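Local coordinates for protein periplasmic sensor hybrid histidine kinase (PDB 4K0D) that probably serves as a sensor histidine kinase that transfers phosphate from ATP to a histidine, this chain being its zinc-binding, helical periplasmic sensor domain, at residues S72-A77 / Q135-G140; S25-V30 / S125-F130. All blocks are in the same frame, centred on the assembly; numbering follows the deposited sequence. Where two conformers were deposited one is given.

Contact 1: residues S72-A77 / Q135-G140. With ZN (zinc ion), chain K.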
# COMPACT_ATOMS: atom_id res chain seq x y z
N SER B 72 -9.70 10.12 -4.63
CA SER B 72 -10.46 11.13 -3.94
C SER B 72 -10.22 12.47 -4.66
O SER B 72 -9.29 12.62 -5.43
CB SER B 72 -9.93 11.20 -2.52
OG SER B 72 -8.63 11.77 -2.55
N PRO B 73 -11.04 13.49 -4.37
CA PRO B 73 -10.82 14.77 -5.08
C PRO B 73 -9.50 15.47 -4.77
O PRO B 73 -8.86 16.05 -5.65
CB PRO B 73 -12.05 15.58 -4.66
CG PRO B 73 -13.12 14.48 -4.27
CD PRO B 73 -12.28 13.48 -3.55
N GLU B 74 -9.05 15.35 -3.53
CA GLU B 74 -7.75 15.85 -3.11
C GLU B 74 -6.61 15.23 -3.91
O GLU B 74 -5.61 15.88 -4.28
CB GLU B 74 -7.55 15.49 -1.63
CG GLU B 74 -8.73 15.85 -0.74
CD GLU B 74 -9.71 14.72 -0.45
OE1 GLU B 74 -9.78 14.31 0.73
OE2 GLU B 74 -10.47 14.29 -1.36
N GLY B 75 -6.76 13.92 -4.15
CA GLY B 75 -5.71 13.15 -4.80
C GLY B 75 -5.63 13.55 -6.24
O GLY B 75 -4.54 13.69 -6.77
N ALA B 76 -6.80 13.77 -6.83
CA ALA B 76 -6.95 13.91 -8.27
C ALA B 76 -6.04 14.97 -8.87
O ALA B 76 -5.62 14.87 -10.02
CB ALA B 76 -8.39 14.21 -8.58
N ALA B 77 -5.78 16.01 -8.07
CA ALA B 77 -4.79 17.04 -8.40
C ALA B 77 -3.39 16.42 -8.52
O ALA B 77 -2.78 16.36 -9.62
CB ALA B 77 -4.77 18.08 -7.28
N GLN B 135 -5.11 8.54 2.19
CA GLN B 135 -5.29 7.83 3.43
C GLN B 135 -6.23 8.60 4.39
O GLN B 135 -7.18 8.04 4.97
CB GLN B 135 -3.93 7.64 4.07
CG GLN B 135 -4.05 7.07 5.44
CD GLN B 135 -2.75 6.68 6.04
OE1 GLN B 135 -2.19 5.60 5.74
NE2 GLN B 135 -2.26 7.53 6.93
N ALA B 136 -6.01 9.90 4.50
CA ALA B 136 -6.83 10.72 5.40
C ALA B 136 -8.23 10.68 4.87
O ALA B 136 -9.19 10.53 5.64
CB ALA B 136 -6.30 12.13 5.48
N HIS B 137 -8.40 10.74 3.55
CA HIS B 137 -9.75 10.71 3.01
C HIS B 137 -10.41 9.34 3.21
O HIS B 137 -11.55 9.27 3.60
CB HIS B 137 -9.76 11.13 1.55
CG HIS B 137 -11.04 10.81 0.83
ND1 HIS B 137 -11.94 11.78 0.42
CD2 HIS B 137 -11.54 9.64 0.38
CE1 HIS B 137 -12.93 11.21 -0.23
NE2 HIS B 137 -12.72 9.91 -0.28
N ASP B 138 -9.68 8.25 3.00
CA ASP B 138 -10.24 6.94 3.23
C ASP B 138 -10.57 6.70 4.69
O ASP B 138 -11.55 6.02 5.00
CB ASP B 138 -9.29 5.85 2.79
CG ASP B 138 -9.03 5.85 1.28
OD1 ASP B 138 -9.80 6.43 0.48
OD2 ASP B 138 -8.03 5.26 0.92
N ALA B 139 -9.76 7.22 5.59
CA ALA B 139 -10.03 7.04 7.00
C ALA B 139 -11.36 7.77 7.40
O ALA B 139 -12.18 7.25 8.17
CB ALA B 139 -8.85 7.56 7.82
N GLY B 140 -11.58 8.95 6.84
CA GLY B 140 -12.81 9.69 7.10
C GLY B 140 -14.02 9.01 6.45
O GLY B 140 -15.13 9.02 6.99
ZN ZN K . -11.72 13.79 1.00

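Contact 2: residues S25-V30 / S125-F130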
# COMPACT_ATOMS: atom_id res chain seq x y z
N SER B 25 3.31 0.54 -5.64
CA SER B 25 3.92 -0.14 -6.77
C SER B 25 4.52 0.84 -7.77
O SER B 25 5.56 0.54 -8.36
CB SER B 25 2.88 -0.97 -7.49
OG SER B 25 3.17 -2.32 -7.27
N LEU B 26 3.89 2.00 -7.93
CA LEU B 26 4.42 3.01 -8.81
C LEU B 26 5.68 3.63 -8.15
O LEU B 26 6.72 3.76 -8.79
CB LEU B 26 3.37 4.08 -9.10
CG LEU B 26 3.80 5.32 -9.90
CD1 LEU B 26 4.44 4.98 -11.33
CD2 LEU B 26 2.56 6.21 -10.14
N GLU B 27 5.56 3.99 -6.88
CA GLU B 27 6.72 4.37 -6.05
C GLU B 27 7.91 3.42 -6.33
O GLU B 27 9.00 3.87 -6.66
CB GLU B 27 6.35 4.42 -4.54
CG GLU B 27 5.63 5.74 -4.10
CD GLU B 27 4.83 5.69 -2.75
OE1 GLU B 27 4.98 4.73 -1.97
OE2 GLU B 27 4.04 6.64 -2.48
N SER B 28 7.69 2.12 -6.18
CA SER B 28 8.73 1.08 -6.44
C SER B 28 9.26 1.04 -7.91
O SER B 28 10.50 0.97 -8.17
CB SER B 28 8.17 -0.26 -5.99
OG SER B 28 9.17 -1.20 -5.68
N ALA B 29 8.38 1.20 -8.89
CA ALA B 29 8.80 1.14 -10.30
C ALA B 29 9.73 2.33 -10.57
O ALA B 29 10.66 2.30 -11.37
CB ALA B 29 7.55 1.17 -11.24
N VAL B 30 9.46 3.44 -9.91
CA VAL B 30 10.22 4.62 -10.13
C VAL B 30 11.60 4.43 -9.52
O VAL B 30 12.62 4.69 -10.18
CB VAL B 30 9.51 5.89 -9.55
CG1 VAL B 30 10.45 7.06 -9.46
CG2 VAL B 30 8.37 6.23 -10.41
N SER B 125 8.00 12.49 -4.14
CA SER B 125 7.45 13.37 -3.14
C SER B 125 5.93 13.52 -3.38
O SER B 125 5.13 13.38 -2.45
CB SER B 125 8.13 14.72 -3.17
OG SER B 125 7.35 15.69 -2.47
N LEU B 126 5.56 13.86 -4.62
CA LEU B 126 4.18 13.92 -5.00
C LEU B 126 3.46 12.64 -4.60
O LEU B 126 2.37 12.68 -4.04
CB LEU B 126 4.05 14.07 -6.49
CG LEU B 126 4.34 15.45 -7.03
CD1 LEU B 126 4.22 15.44 -8.57
CD2 LEU B 126 3.38 16.46 -6.43
N LEU B 127 4.04 11.51 -4.92
CA LEU B 127 3.33 10.26 -4.70
C LEU B 127 3.07 10.09 -3.24
O LEU B 127 1.96 9.67 -2.84
CB LEU B 127 4.14 9.06 -5.17
CG LEU B 127 3.72 8.68 -6.58
CD1 LEU B 127 4.81 7.79 -7.17
CD2 LEU B 127 2.38 7.97 -6.57
N ARG B 128 4.06 10.38 -2.41
CA ARG B 128 3.89 10.19 -0.98
C ARG B 128 2.87 11.21 -0.42
O ARG B 128 2.11 10.91 0.51
CB ARG B 128 5.23 10.26 -0.27
CG ARG B 128 6.03 8.96 -0.37
CD ARG B 128 7.53 9.18 -0.25
NE ARG B 128 8.27 7.96 -0.60
CZ ARG B 128 9.58 7.91 -0.79
NH1 ARG B 128 10.32 9.02 -0.67
NH2 ARG B 128 10.17 6.76 -1.11
N THR B 129 2.83 12.40 -1.00
CA THR B 129 1.81 13.36 -0.54
C THR B 129 0.44 12.81 -0.89
O THR B 129 -0.49 12.82 -0.07
CB THR B 129 1.96 14.82 -1.12
OG1 THR B 129 3.21 15.35 -0.70
CG2 THR B 129 0.90 15.70 -0.53
N PHE B 130 0.30 12.38 -2.14
CA PHE B 130 -0.92 11.71 -2.57
C PHE B 130 -1.32 10.59 -1.62
O PHE B 130 -2.46 10.45 -1.26
CB PHE B 130 -0.79 11.11 -3.96
CG PHE B 130 -1.95 10.24 -4.30
CD1 PHE B 130 -2.01 8.93 -3.85
CD2 PHE B 130 -3.01 10.74 -5.02
CE1 PHE B 130 -3.10 8.13 -4.15
CE2 PHE B 130 -4.09 9.95 -5.33
CZ PHE B 130 -4.13 8.64 -4.89

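Contact 1: residues S72-A77 / Q135-G140
A zinc site joins Glu-74, in the first turn of helix 73-102, to His-137 on helix 117-145. The zinc ion is bound by Glu-74 OE1 at 2.0 Å and by His-137 ND1 at 2.1 Å, with an OE1-Zn-ND1 angle of about 108°; two atoms from outside these segments add to its coordination. With CG anti to the backbone N (chi1 166°), the imidazole of His-137 reaches out from its helix, and its rotation about CB-CG points ND1 at the metal. Glu-74 reaches the zinc on a chain bent at chi2 (97°), its carboxylate well tilted from the ring plane, and OE1 also lies 3.3 Å from His-137 CB, at the ring edge. Glu-74 OE2 stands farther off, 2.7 Å from the zinc, so the carboxylate grips it unevenly. Ser-72 packs on the ring: its CB sits over the ring centre, 3.5 Å from the His-137 centroid, a CH-pi contact on one face. The same serine is the N-cap of helix 73-102, its OG accepting from Gly-75 N at 3.3 Å. Ser-72 N is in turn hydrogen-bonded to Gln-134, and Asp-138, next to the histidine, makes a salt bridge with Arg-19. Coordination through ND1 probably leaves the ring hydrogen on NE2, and the zinc, rather than a direct polar bond, keeps carboxylate and imidazole together.

Contact 2: residues S25-V30 / S125-F130
Leu-127 of helix 117-145 reaches toward helix 16-42 and touches both Leu-26 and Glu-27; the two segments run nearly antiparallel, at 167°, with their axes 10.3 Å apart. The apolar part is a crossing of leucines at about a right angle. Leu-127 CD1 rests 3.8 Å from Leu-26 CG, and Leu-127 CD2 lies 4.0 Å from Leu-26 CD2; Leu-26 presents this end because its CG is anti to the backbone N (chi1 173°). The second part is the aliphatic stem of an acidic side chain. Glu-27, extended beyond CG, runs alongside Leu-127, the two side chains pointing opposite ways, its CG 3.8 Å from Leu-127 CD1. In one of its two conformers, Glu-27 OE2 comes to 3.6 Å from Leu-127 CB and 3.7 Å from Arg-128 CG. These approaches are van der Waals contacts. Leu-26 also packs on Leu-59 of helix 46-68, while Ile-82 of helix 73-102 touches both leucines, placing the leucines in the core of the helical bundle, with Glu-27 and Arg-128 toward its surface; Arg-128 reaches Gln-135 of the second subunit.

Overall arrangement
After the short helix 7-13 the chain runs through helix 16-42, which carries residues 25-30, then turns back along helix 46-68 to reach residues 72-77 at the start of helix 73-102. Helix 117-145 supplies the partners of both, so contact 2 closes a span of 94 residues and contact 1 one of 57. The two spans cross rather than nest. Contact 2 lies near the middle of the chain, contact 1 toward one end, their centres about 15 Å apart. They meet where Gly-75 CA packs 3.6 Å from Phe-130 CD2. Helix 117-145 thus joins helix 16-42 by packing and the start of helix 73-102 through zinc.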